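Local coordinates for protein glycoside hydrolase, family 11\:clostridium cellulosome enzyme, dockerin type i\:polysaccharide (Clostridium thermocellum, PDB 2C71) that hydrolyses acetyl esters on xylan as a metal-dependent family 4 carbohydrate esterase, acting in plant cell-wall degradation and closely related in structure to peptidoglycan deacetylases, at residues V18-V23 against A34-V39; A49-M54 against H59-H64; S69-M74 against P110-N115. One frame throughout, in Å; residues are numbered along the deposited sequence.

Interaction 1: V18-V23 against A34-V39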
ATOM      1  N   VAL A  18      -5.401  -9.238 -13.274  1.00  5.15           N
ATOM      2  CA  VAL A  18      -5.764  -8.256 -14.266  1.00  6.03           C
ATOM      3  C   VAL A  18      -5.563  -6.842 -13.758  1.00  5.77           C
ATOM      4  O   VAL A  18      -4.806  -6.022 -14.340  1.00  6.56           O
ATOM      5  CB  VAL A  18      -7.204  -8.455 -14.786  1.00  7.23           C
ATOM      6  CG1 VAL A  18      -7.533  -7.362 -15.806  1.00  8.59           C
ATOM      7  CG2 VAL A  18      -7.337  -9.843 -15.423  1.00  8.59           C
ATOM      8  N   LEU A  19      -6.199  -6.477 -12.647  1.00  5.49           N
ATOM      9  CA  LEU A  19      -6.198  -5.082 -12.219  1.00  5.68           C
ATOM     10  C   LEU A  19      -4.812  -4.630 -11.681  1.00  5.06           C
ATOM     11  O   LEU A  19      -4.400  -3.504 -11.924  1.00  5.80           O
ATOM     12  CB  LEU A  19      -7.290  -4.784 -11.170  1.00  5.69           C
ATOM     13  CG  LEU A  19      -8.640  -4.353 -11.789  1.00  9.77           C
ATOM     14  CD1 LEU A  19      -9.297  -5.427 -12.595  1.00 12.18           C
ATOM     15  CD2 LEU A  19      -9.540  -3.784 -10.715  1.00 10.28           C
ATOM     16  N   THR A  20      -4.129  -5.503 -10.954  1.00  5.05           N
ATOM     17  CA  THR A  20      -2.818  -5.149 -10.426  1.00  5.30           C
ATOM     18  C   THR A  20      -1.828  -4.957 -11.553  1.00  5.16           C
ATOM     19  O   THR A  20      -0.961  -4.082 -11.513  1.00  5.87           O
ATOM     20  CB  THR A  20      -2.344  -6.175  -9.402  1.00  5.45           C
ATOM     21  OG1 THR A  20      -3.322  -6.272  -8.353  1.00  5.41           O
ATOM     22  CG2 THR A  20      -0.965  -5.838  -8.847  1.00  6.52           C
ATOM     23  N   ALA A  21      -1.921  -5.802 -12.604  1.00  5.41           N
ATOM     24  CA  ALA A  21      -1.032  -5.657 -13.761  1.00  5.38           C
ATOM     25  C   ALA A  21      -1.215  -4.313 -14.426  1.00  5.66           C
ATOM     26  O   ALA A  21      -0.241  -3.753 -14.938  1.00  6.54           O
ATOM     27  CB  ALA A  21      -1.198  -6.792 -14.747  1.00  6.54           C
ATOM     28  N   ARG A  22      -2.425  -3.745 -14.425  1.00  5.54           N
ATOM     29  CA  ARG A  22      -2.594  -2.408 -14.991  1.00  5.93           C
ATOM     30  C   ARG A  22      -1.768  -1.379 -14.264  1.00  5.64           C
ATOM     31  O   ARG A  22      -1.177  -0.477 -14.877  1.00  6.75           O
ATOM     32  CB  ARG A  22      -4.068  -1.998 -14.994  1.00  6.89           C
ATOM     33  CG  ARG A  22      -4.970  -2.842 -15.807  1.00  7.55           C
ATOM     34  CD  ARG A  22      -6.407  -2.363 -15.626  1.00  8.89           C
ATOM     35  NE  ARG A  22      -7.266  -3.277 -16.325  1.00 11.45           N
ATOM     36  CZ  ARG A  22      -8.555  -3.342 -16.120  1.00 11.18           C
ATOM     37  NH1 ARG A  22      -9.143  -2.595 -15.170  1.00 11.77           N
ATOM     38  NH2 ARG A  22      -9.270  -4.178 -16.856  1.00 13.52           N
ATOM     39  N   VAL A  23      -1.741  -1.462 -12.924  1.00  5.20           N
ATOM     40  CA  VAL A  23      -0.924  -0.549 -12.124  1.00  4.98           C
ATOM     41  C   VAL A  23       0.552  -0.824 -12.386  1.00  5.24           C
ATOM     42  O   VAL A  23       1.326   0.120 -12.613  1.00  5.83           O
ATOM     43  CB  VAL A  23      -1.256  -0.657 -10.646  1.00  5.09           C
ATOM     44  CG1 VAL A  23      -0.250   0.091  -9.772  1.00  6.29           C
ATOM     45  CG2 VAL A  23      -2.677  -0.103 -10.367  1.00  6.56           C
ATOM     46  N   ALA A  34       6.867   1.440  -5.902  1.00  5.63           N
ATOM     47  CA  ALA A  34       5.681   1.629  -5.047  1.00  5.31           C
ATOM     48  C   ALA A  34       5.621   0.496  -4.037  1.00  4.36           C
ATOM     49  O   ALA A  34       6.460  -0.401  -4.010  1.00  5.70           O
ATOM     50  CB  ALA A  34       4.426   1.728  -5.880  1.00  6.97           C
ATOM     51  N   THR A  35       4.584   0.542  -3.201  1.00  4.66           N
ATOM     52  CA  THR A  35       4.335  -0.461  -2.174  1.00  4.70           C
ATOM     53  C   THR A  35       2.909  -0.987  -2.323  1.00  4.33           C
ATOM     54  O   THR A  35       1.982  -0.186  -2.472  1.00  6.36           O
ATOM     55  CB  THR A  35       4.542   0.096  -0.763  1.00  5.59           C
ATOM     56  OG1 THR A  35       5.841   0.720  -0.685  1.00  5.98           O
ATOM     57  CG2 THR A  35       4.447  -0.967   0.308  1.00  6.44           C
ATOM     58  N   PHE A  36       2.748  -2.292  -2.286  1.00  4.12           N
ATOM     59  CA  PHE A  36       1.440  -2.973  -2.398  1.00  4.48           C
ATOM     60  C   PHE A  36       1.098  -3.598  -1.057  1.00  4.08           C
ATOM     61  O   PHE A  36       1.859  -4.430  -0.561  1.00  5.04           O
ATOM     62  CB  PHE A  36       1.481  -4.033  -3.498  1.00  4.33           C
ATOM     63  CG  PHE A  36       1.647  -3.449  -4.864  1.00  4.50           C
ATOM     64  CD1 PHE A  36       2.902  -3.107  -5.372  1.00  4.99           C
ATOM     65  CD2 PHE A  36       0.523  -3.166  -5.646  1.00  4.99           C
ATOM     66  CE1 PHE A  36       2.998  -2.496  -6.600  1.00  5.65           C
ATOM     67  CE2 PHE A  36       0.649  -2.564  -6.885  1.00  5.94           C
ATOM     68  CZ  PHE A  36       1.908  -2.243  -7.348  1.00  5.70           C
ATOM     69  N   MET A  37      -0.026  -3.205  -0.492  1.00  4.30           N
ATOM     70  CA  MET A  37      -0.537  -3.740   0.786  1.00  4.61           C
ATOM     71  C   MET A  37      -1.561  -4.803   0.404  1.00  4.07           C
ATOM     72  O   MET A  37      -2.667  -4.485  -0.060  1.00  5.25           O
ATOM     73  CB  MET A  37      -1.139  -2.628   1.659  1.00  5.06           C
ATOM     74  CG  MET A  37      -0.230  -1.443   1.856  1.00  5.74           C
ATOM     75  SD  MET A  37       1.410  -1.738   2.547  1.00  7.05           S
ATOM     76  CE  MET A  37       0.949  -1.990   4.272  1.00  8.13           C
ATOM     77  N   VAL A  38      -1.143  -6.054   0.516  1.00  4.39           N
ATOM     78  CA  VAL A  38      -1.898  -7.181  -0.075  1.00  4.45           C
ATOM     79  C   VAL A  38      -2.736  -7.906   0.953  1.00  4.27           C
ATOM     80  O   VAL A  38      -2.487  -7.906   2.171  1.00  5.04           O
ATOM     81  CB  VAL A  38      -0.957  -8.163  -0.806  1.00  5.73           C
ATOM     82  CG1 VAL A  38      -0.205  -7.453  -1.928  1.00  6.61           C
ATOM     83  CG2 VAL A  38      -0.028  -8.876   0.125  1.00  6.70           C
ATOM     84  N   VAL A  39      -3.777  -8.527   0.444  1.00  4.86           N
ATOM     85  CA  VAL A  39      -4.783  -9.251   1.235  1.00  4.63           C
ATOM     86  C   VAL A  39      -4.510 -10.743   1.080  1.00  4.55           C
ATOM     87  O   VAL A  39      -4.466 -11.296  -0.033  1.00  5.00           O
ATOM     88  CB  VAL A  39      -6.200  -8.858   0.765  1.00  5.24           C
ATOM     89  CG1 VAL A  39      -7.264  -9.688   1.482  1.00  6.60           C
ATOM     90  CG2 VAL A  39      -6.411  -7.378   1.011  1.00  7.17           C
TER
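The phenyl ring of Phe36 meets Val23 at its edge: CG1 of Val23 lies near the ring plane, 4.0 Å from Phe36 CZ, the atom farthest out on the ring. Thr20 reaches the same end of the ring obliquely, its CG2 4.1 Å from Phe36 CE2. The ring of Phe11 packs against that of Phe36 with their planes some 25° apart, and side chains of Leu24, Leu27 and Met54 help to enclose it. The other flat group is the guanidinium of Arg22, which turns off the contact; CD1 of Leu19 sits 3.8 Å above one of its faces, near the rim, and Arg22 NH1 forms a salt bridge with Glu160.

The CA atoms of Thr20 and Phe36 are 9.3 Å apart, a gap that the long benzyl group spans to reach the helix. Val23, approaching from the opposite direction, offers one methyl of its short, beta-branched side chain. In Thr20, with OG1 beside the backbone N (chi1 -57°), CG2 falls anti to that nitrogen and is turned to the aromatic ring, while OG1 hydrogen-bonds to Asp156 and to the backbone N of Asp16. Threonine therefore suits a place between an apolar core and polar groups: its methyl faces the core and its buried hydroxyl is satisfied. No hydrogen bond joins the two segments.

Such apolar packing of a helix on the strand that follows it belongs to the beta-alpha-beta unit of strand 6-12, helix 17-30 and strand 35-38, a building block of the NodB-type polysaccharide deacetylase fold.

Interaction 2: A49-M54 against H59-H64. With MG (magnesium ion), chain B.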
ATOM      1  N   ALA A  49       2.982 -15.304  -9.503  1.00  6.50           N
ATOM      2  CA  ALA A  49       3.879 -14.612 -10.435  1.00  7.10           C
ATOM      3  C   ALA A  49       3.750 -13.100 -10.344  1.00  5.66           C
ATOM      4  O   ALA A  49       4.749 -12.384 -10.470  1.00  6.19           O
ATOM      5  CB  ALA A  49       3.657 -15.065 -11.866  1.00  9.59           C
ATOM      6  N   ILE A  50       2.535 -12.582 -10.152  1.00  5.48           N
ATOM      7  CA  ILE A  50       2.370 -11.142 -10.077  1.00  5.18           C
ATOM      8  C   ILE A  50       2.909 -10.583  -8.771  1.00  4.79           C
ATOM      9  O   ILE A  50       3.474  -9.503  -8.712  1.00  5.39           O
ATOM     10  CB  ILE A  50       0.938 -10.674 -10.386  1.00  5.88           C
ATOM     11  CG1 ILE A  50       0.963  -9.216 -10.789  1.00  6.82           C
ATOM     12  CG2 ILE A  50      -0.030 -10.988  -9.284  1.00  6.66           C
ATOM     13  CD1 ILE A  50      -0.314  -8.714 -11.426  1.00  9.31           C
ATOM     14  N   ILE A  51       2.761 -11.344  -7.693  1.00  5.18           N
ATOM     15  CA  ILE A  51       3.400 -10.998  -6.395  1.00  5.15           C
ATOM     16  C   ILE A  51       4.909 -10.937  -6.585  1.00  5.02           C
ATOM     17  O   ILE A  51       5.573  -9.995  -6.134  1.00  5.91           O
ATOM     18  CB  ILE A  51       2.953 -12.034  -5.327  1.00  6.37           C
ATOM     19  CG1 ILE A  51       1.522 -11.744  -4.875  1.00  6.49           C
ATOM     20  CG2 ILE A  51       3.903 -12.137  -4.169  1.00  7.30           C
ATOM     21  CD1 ILE A  51       1.376 -10.547  -3.940  1.00  7.76           C
ATOM     22  N   ARG A  52       5.483 -11.935  -7.270  1.00  5.19           N
ATOM     23  CA  ARG A  52       6.919 -11.955  -7.479  0.50  5.50           C
ATOM     24  C   ARG A  52       7.341 -10.820  -8.408  1.00  5.28           C
ATOM     25  O   ARG A  52       8.426 -10.234  -8.213  1.00  6.13           O
ATOM     26  CB  ARG A  52       7.348 -13.367  -7.947  0.50  6.36           C
ATOM     27  CG  ARG A  52       8.850 -13.636  -7.970  0.50  7.68           C
ATOM     28  CD  ARG A  52       9.567 -13.466  -6.655  0.50 12.00           C
ATOM     29  NE  ARG A  52       9.499 -14.590  -5.719  0.50 15.35           N
ATOM     30  CZ  ARG A  52      10.562 -15.161  -5.115  0.50 16.38           C
ATOM     31  NH1 ARG A  52      11.818 -14.785  -5.350  0.50 18.30           N
ATOM     32  NH2 ARG A  52      10.377 -16.081  -4.200  0.50 17.72           N
ATOM     33  N   ARG A  53       6.521 -10.510  -9.412  1.00  5.42           N
ATOM     34  CA  ARG A  53       6.796  -9.376 -10.273  1.00  6.01           C
ATOM     35  C   ARG A  53       6.976  -8.101  -9.469  1.00  5.60           C
ATOM     36  O   ARG A  53       7.826  -7.252  -9.808  1.00  6.39           O
ATOM     37  CB  ARG A  53       5.646  -9.191 -11.286  1.00  6.39           C
ATOM     38  CG  ARG A  53       5.807  -8.002 -12.218  1.00  6.59           C
ATOM     39  CD  ARG A  53       4.708  -7.917 -13.243  1.00  6.85           C
ATOM     40  NE  ARG A  53       4.802  -6.655 -13.965  1.00  7.64           N
ATOM     41  CZ  ARG A  53       3.889  -6.188 -14.807  1.00  7.91           C
ATOM     42  NH1 ARG A  53       2.731  -6.791 -14.975  1.00 10.07           N
ATOM     43  NH2 ARG A  53       4.108  -5.022 -15.432  1.00  9.29           N
ATOM     44  N   MET A  54       6.188  -7.920  -8.396  1.00  5.69           N
ATOM     45  CA  MET A  54       6.353  -6.734  -7.549  1.00  5.94           C
ATOM     46  C   MET A  54       7.777  -6.640  -7.054  1.00  5.55           C
ATOM     47  O   MET A  54       8.463  -5.620  -7.219  1.00  6.60           O
ATOM     48  CB  MET A  54       5.380  -6.792  -6.372  1.00  5.81           C
ATOM     49  CG  MET A  54       3.922  -6.679  -6.789  1.00  5.99           C
ATOM     50  SD  MET A  54       2.859  -7.017  -5.374  1.00  6.07           S
ATOM     51  CE  MET A  54       1.270  -6.865  -6.211  1.00  8.38           C
ATOM     52  N   HIS A  59       9.458  -3.047  -6.145  1.00  5.02           N
ATOM     53  CA  HIS A  59       8.368  -2.654  -5.275  1.00  5.21           C
ATOM     54  C   HIS A  59       8.477  -3.379  -3.957  1.00  5.45           C
ATOM     55  O   HIS A  59       9.175  -4.406  -3.835  1.00  8.45           O
ATOM     56  CB  HIS A  59       7.022  -2.947  -5.943  1.00  5.42           C
ATOM     57  CG  HIS A  59       6.900  -2.353  -7.304  1.00  5.17           C
ATOM     58  ND1 HIS A  59       7.027  -1.008  -7.498  1.00  6.68           N
ATOM     59  CD2 HIS A  59       6.655  -2.940  -8.485  1.00  6.79           C
ATOM     60  CE1 HIS A  59       6.884  -0.810  -8.795  1.00  6.52           C
ATOM     61  NE2 HIS A  59       6.664  -1.949  -9.418  1.00  7.50           N
ATOM     62  N   GLU A  60       7.766  -2.895  -2.966  1.00  5.26           N
ATOM     63  CA  GLU A  60       7.671  -3.487  -1.629  1.00  5.62           C
ATOM     64  C   GLU A  60       6.274  -4.069  -1.436  1.00  4.81           C
ATOM     65  O   GLU A  60       5.294  -3.541  -1.990  1.00  5.73           O
ATOM     66  CB  GLU A  60       8.007  -2.437  -0.598  1.00  6.32           C
ATOM     67  CG  GLU A  60       7.932  -2.906   0.834  1.00  7.90           C
ATOM     68  CD  GLU A  60       8.496  -1.951   1.846  1.00  9.44           C
ATOM     69  OE1 GLU A  60       8.752  -0.785   1.501  1.00 10.39           O
ATOM     70  OE2 GLU A  60       8.675  -2.381   3.006  1.00 12.02           O
ATOM     71  N   ILE A  61       6.170  -5.106  -0.611  1.00  4.81           N
ATOM     72  CA  ILE A  61       4.884  -5.701  -0.258  1.00  4.72           C
ATOM     73  C   ILE A  61       4.689  -5.544   1.256  1.00  4.79           C
ATOM     74  O   ILE A  61       5.566  -5.913   2.060  1.00  5.87           O
ATOM     75  CB  ILE A  61       4.840  -7.207  -0.658  1.00  5.26           C
ATOM     76  CG1 ILE A  61       5.054  -7.356  -2.174  1.00  6.78           C
ATOM     77  CG2 ILE A  61       3.521  -7.812  -0.201  1.00  6.81           C
ATOM     78  CD1 ILE A  61       5.138  -8.810  -2.616  1.00  9.14           C
ATOM     79  N   GLY A  62       3.528  -5.015   1.622  1.00  4.64           N
ATOM     80  CA  GLY A  62       3.084  -4.969   2.995  1.00  5.63           C
ATOM     81  C   GLY A  62       1.807  -5.769   3.205  1.00  4.56           C
ATOM     82  O   GLY A  62       1.281  -6.417   2.308  1.00  5.14           O
ATOM     83  N   ASN A  63       1.330  -5.747   4.461  1.00  4.73           N
ATOM     84  CA  ASN A  63       0.251  -6.625   4.914  1.00  4.52           C
ATOM     85  C   ASN A  63      -1.045  -5.818   5.076  1.00  4.57           C
ATOM     86  O   ASN A  63      -1.047  -4.829   5.827  1.00  5.37           O
ATOM     87  CB  ASN A  63       0.711  -7.241   6.246  1.00  5.14           C
ATOM     88  CG  ASN A  63      -0.139  -8.339   6.782  1.00  5.16           C
ATOM     89  OD1 ASN A  63      -1.379  -8.261   6.803  1.00  6.36           O
ATOM     90  ND2 ASN A  63       0.499  -9.401   7.294  1.00  6.14           N
ATOM     91  N   HIS A  64      -2.131  -6.220   4.381  1.00  4.58           N
ATOM     92  CA  HIS A  64      -3.442  -5.576   4.556  1.00  4.51           C
ATOM     93  C   HIS A  64      -4.434  -6.610   5.148  1.00  5.00           C
ATOM     94  O   HIS A  64      -5.655  -6.516   4.901  1.00  5.27           O
ATOM     95  CB  HIS A  64      -3.931  -5.065   3.185  1.00  4.85           C
ATOM     96  CG  HIS A  64      -5.070  -4.074   3.219  1.00  4.87           C
ATOM     97  ND1 HIS A  64      -5.221  -3.109   4.199  1.00  5.75           N
ATOM     98  CD2 HIS A  64      -6.066  -3.849   2.317  1.00  5.08           C
ATOM     99  CE1 HIS A  64      -6.299  -2.375   3.927  1.00  5.59           C
ATOM    100  NE2 HIS A  64      -6.819  -2.795   2.785  1.00  5.44           N
TER
HETATM  101 MG    MG B1692      -8.744  -2.156   1.886  1.00  5.76          MG
HETATM  102  O   HOH W   1      -8.084  -0.317   1.292  1.00  7.17           O
HETATM  103  O   HOH W   2      -9.655  -3.763   2.759  1.00  7.76           O
HETATM  104  O   HOH W   3     -10.583  -1.712   1.020  1.00  8.27           O
HETATM  105  O   HOH W   4      -9.270  -1.008   3.677  1.00  8.25           O
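Met54 O accepts the backbone N-H of His59 at 3.0 Å, in a bent bond (144° at the hydrogen) whose donor is tilted 31° from the carbonyl plane. The same oxygen lies 3.3 Å from His59 CB, so the start of the histidine side chain crowds in beside the bond. The imidazole brings its edge to Met54 CA, while its ND1 hydrogen-bonds to the backbone N of Ala34. Histidine suits the spot because one flat group can pack on a helix and still satisfy a neighbouring amide.

This bond closes the connection from helix 45-56 into strand 60-63, the second half of a beta-alpha-beta unit begun by strand 35-38. Farther along, Ile61 lies crosswise to two helix side chains. Its CG1 is 3.9 Å from Met54 SD, and its CD1 sits 3.9 Å from Ile51 CG2. The extended Met54 (chi2 171°) sets its sulfur beside the outer carbons of Ile61, CG1 and CD1, and Ile90 and Ala94 pack on Ile61 from helix 76-94.

Just beyond the strand, His64 NE2 binds the magnesium ion at 2.2 Å, opposite water 3. Asp13 and three more waters complete six ligands, and Arg102 O holds His64 ND1 by a hydrogen bond.

Interaction 3: S69-M74 against P110-N115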
ATOM      1  N   SER A  69     -12.308  -7.491   6.448  1.00  6.72           N
ATOM      2  CA  SER A  69     -13.054  -7.145   7.650  1.00  6.83           C
ATOM      3  C   SER A  69     -12.243  -6.174   8.505  1.00  6.91           C
ATOM      4  O   SER A  69     -11.052  -6.340   8.757  1.00  7.38           O
ATOM      5  CB  SER A  69     -13.283  -8.421   8.500  1.00  8.07           C
ATOM      6  OG  SER A  69     -14.142  -9.324   7.825  1.00  9.29           O
ATOM      7  N   GLY A  70     -12.921  -5.168   9.077  1.00  7.93           N
ATOM      8  CA  GLY A  70     -12.309  -4.328  10.091  1.00  7.94           C
ATOM      9  C   GLY A  70     -11.811  -5.155  11.254  1.00  7.47           C
ATOM     10  O   GLY A  70     -12.492  -6.108  11.668  1.00  8.64           O
ATOM     11  N   MET A  71     -10.664  -4.782  11.816  1.00  7.10           N
ATOM     12  CA  MET A  71      -9.957  -5.646  12.755  1.00  7.04           C
ATOM     13  C   MET A  71      -9.958  -5.121  14.193  1.00  7.42           C
ATOM     14  O   MET A  71      -9.443  -5.779  15.099  1.00  8.54           O
ATOM     15  CB  MET A  71      -8.522  -5.888  12.285  1.00  7.05           C
ATOM     16  CG  MET A  71      -8.420  -6.587  10.939  1.00  7.10           C
ATOM     17  SD  MET A  71      -6.720  -6.976  10.484  1.00  7.69           S
ATOM     18  CE  MET A  71      -6.352  -8.291  11.644  1.00  9.33           C
ATOM     19  N   ALA A  72     -10.534  -3.942  14.402  1.00  8.20           N
ATOM     20  CA  ALA A  72     -10.307  -3.185  15.632  1.00  9.99           C
ATOM     21  C   ALA A  72     -10.961  -3.854  16.841  1.00 10.21           C
ATOM     22  O   ALA A  72     -10.487  -3.727  17.969  1.00 13.55           O
ATOM     23  CB  ALA A  72     -10.811  -1.758  15.477  1.00 11.66           C
ATOM     24  N   ASN A  73     -12.055  -4.564  16.588  1.00  9.45           N
ATOM     25  CA  ASN A  73     -12.808  -5.267  17.628  1.00 10.41           C
ATOM     26  C   ASN A  73     -12.571  -6.758  17.609  1.00  9.07           C
ATOM     27  O   ASN A  73     -13.273  -7.538  18.277  1.00 10.16           O
ATOM     28  CB  ASN A  73     -14.293  -4.927  17.533  1.00 13.71           C
ATOM     29  CG  ASN A  73     -14.550  -3.462  17.711  1.00 19.46           C
ATOM     30  OD1 ASN A  73     -14.196  -2.885  18.732  1.00 28.17           O
ATOM     31  ND2 ASN A  73     -15.189  -2.863  16.742  1.00 25.75           N
ATOM     32  N   MET A  74     -11.525  -7.201  16.893  1.00  7.96           N
ATOM     33  CA  MET A  74     -11.151  -8.588  16.869  1.00  7.56           C
ATOM     34  C   MET A  74     -10.367  -8.959  18.155  1.00  8.15           C
ATOM     35  O   MET A  74      -9.738  -8.099  18.805  1.00  9.66           O
ATOM     36  CB  MET A  74     -10.312  -8.904  15.615  1.00  7.54           C
ATOM     37  CG  MET A  74     -11.152  -9.057  14.408  1.00  8.15           C
ATOM     38  SD  MET A  74     -10.076  -9.468  12.999  1.00  8.60           S
ATOM     39  CE  MET A  74     -11.260  -9.410  11.647  1.00 10.37           C
ATOM     40  N   PRO A 110      -6.369  -0.110  20.669  1.00  9.06           N
ATOM     41  CA  PRO A 110      -5.203  -0.559  21.456  1.00  9.32           C
ATOM     42  C   PRO A 110      -4.909  -2.025  21.254  1.00  9.10           C
ATOM     43  O   PRO A 110      -3.760  -2.408  21.134  1.00  9.35           O
ATOM     44  CB  PRO A 110      -5.598  -0.219  22.884  1.00 10.09           C
ATOM     45  CG  PRO A 110      -6.437   0.989  22.710  1.00 10.49           C
ATOM     46  CD  PRO A 110      -7.290   0.688  21.501  1.00 10.71           C
ATOM     47  N   THR A 111      -5.956  -2.855  21.211  1.00  9.04           N
ATOM     48  CA  THR A 111      -5.757  -4.283  21.012  1.00  8.69           C
ATOM     49  C   THR A 111      -5.095  -4.583  19.675  1.00  7.84           C
ATOM     50  O   THR A 111      -4.224  -5.443  19.576  1.00  8.50           O
ATOM     51  CB  THR A 111      -7.101  -5.029  21.189  1.00  9.08           C
ATOM     52  OG1 THR A 111      -7.601  -4.782  22.506  1.00 12.06           O
ATOM     53  CG2 THR A 111      -6.949  -6.521  20.995  1.00 10.64           C
ATOM     54  N   LEU A 112      -5.527  -3.899  18.625  1.00  7.23           N
ATOM     55  CA  LEU A 112      -4.906  -4.112  17.309  1.00  7.25           C
ATOM     56  C   LEU A 112      -3.429  -3.733  17.355  1.00  7.60           C
ATOM     57  O   LEU A 112      -2.548  -4.495  16.919  1.00  7.91           O
ATOM     58  CB  LEU A 112      -5.690  -3.398  16.216  1.00  7.81           C
ATOM     59  CG  LEU A 112      -5.253  -3.710  14.781  1.00  6.85           C
ATOM     60  CD1 LEU A 112      -5.426  -5.201  14.469  1.00  7.88           C
ATOM     61  CD2 LEU A 112      -6.021  -2.824  13.815  1.00  7.91           C
ATOM     62  N   PHE A 113      -3.130  -2.531  17.864  1.00  8.05           N
ATOM     63  CA  PHE A 113      -1.749  -2.098  17.982  1.00  8.61           C
ATOM     64  C   PHE A 113      -0.928  -3.075  18.787  1.00  8.75           C
ATOM     65  O   PHE A 113       0.215  -3.363  18.463  1.00 11.36           O
ATOM     66  CB  PHE A 113      -1.649  -0.712  18.637  1.00  9.11           C
ATOM     67  CG  PHE A 113      -1.802   0.425  17.664  1.00  9.14           C
ATOM     68  CD1 PHE A 113      -0.810   0.656  16.665  1.00  9.72           C
ATOM     69  CD2 PHE A 113      -2.872   1.289  17.726  1.00  9.75           C
ATOM     70  CE1 PHE A 113      -0.941   1.720  15.823  1.00 10.98           C
ATOM     71  CE2 PHE A 113      -2.974   2.367  16.877  1.00 10.76           C
ATOM     72  CZ  PHE A 113      -1.977   2.573  15.907  1.00 11.26           C
ATOM     73  N   ASN A 114      -1.489  -3.635  19.879  1.00 10.17           N
ATOM     74  CA  ASN A 114      -0.790  -4.548  20.803  0.50 10.01           C
ATOM     75  C   ASN A 114      -0.451  -5.860  20.180  1.00 10.20           C
ATOM     76  O   ASN A 114       0.404  -6.576  20.694  1.00 14.48           O
ATOM     77  CB  ASN A 114      -1.591  -4.866  22.075  0.50  9.13           C
ATOM     78  CG  ASN A 114      -0.715  -5.255  23.231  0.50 12.37           C
ATOM     79  OD1 ASN A 114       0.310  -4.636  23.464  0.50 14.42           O
ATOM     80  ND2 ASN A 114      -1.096  -6.310  23.932  0.50 16.01           N
ATOM     81  N   ASN A 115      -1.191  -6.262  19.134  1.00  8.82           N
ATOM     82  CA  ASN A 115      -1.088  -7.615  18.608  1.00  9.37           C
ATOM     83  C   ASN A 115      -0.547  -7.690  17.188  1.00  8.80           C
ATOM     84  O   ASN A 115      -0.555  -8.782  16.602  1.00 10.49           O
ATOM     85  CB  ASN A 115      -2.439  -8.314  18.758  1.00  9.16           C
ATOM     86  CG  ASN A 115      -2.713  -8.685  20.190  1.00 10.36           C
ATOM     87  OD1 ASN A 115      -2.131  -9.651  20.712  1.00 12.53           O
ATOM     88  ND2 ASN A 115      -3.527  -7.895  20.834  1.00 10.73           N
TER
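Met71 and Leu112 form the close part of this contact, with Met71 CB 3.9 Å from Leu112 CD1. That methyl also comes within 4.1 Å of Met71 O, so one branch of the leucine lies against both the root of the methionine side chain and its carbonyl. Leucine suits the place because its forked end can reach across from the helix: CG stands anti to the backbone N (chi1 -172°), directing the branch at the loop. Both residues are buried. Met71 goes on past Leu112 and bends at its end (chi3 71°), a flexibility that fits it among Phe101, Ile83 and Pro104.

The loop is shaped by a type I beta turn from Met71 to Met74, in which Met74 N donates to Met71 O at 3.1 Å. It belongs to the connection between strand 60-63 and helix 76-94. Its partner, the short helix 110-115, lies in the connection between strands 100-101 and 119-120, which pair in parallel; Phe101 touches both Met71 and Leu112. Ser109 adds a polar tie, its OG hydrogen-bonded to Ala72 O and to Leu112 N.

Toward solvent the packing is sparser. Thr111 CG2 comes 3.9 Å from Met74 O, a methyl against a carbonyl with no hydrogen bond between them, and Ala72 CB stays 5.2 Å from Leu112 CD2. Threonine, small and amphipathic, is at ease in such a partly exposed position. Within the helix, Asn115 turns its side chain back on the backbone, where ND2 donates to Thr111 O at 2.8 Å in a nearly straight bond (161°) that lies close to the plane of the asparagine amide.

The three contacts follow one another along the chain, each closing before the next opens. Interactions 1 and 2 are neighbours, their centres about 7 Å apart, in successive beta-alpha-beta units that share strand 35-38; this strand pairs in parallel with strand 60-63, and Phe36 O lies 2.8 Å from Gly62 N in a probable hydrogen bond. Interaction 3 is peripheral: its centre is about 24 Å from those of both others, and it touches neither. Interactions 1 and 2 thus pack two helices against the main parallel sheet, which leads into the magnesium site through His64, whereas interaction 3 joins two outer connections, with the Met71 side chain about 10 Å from the metal.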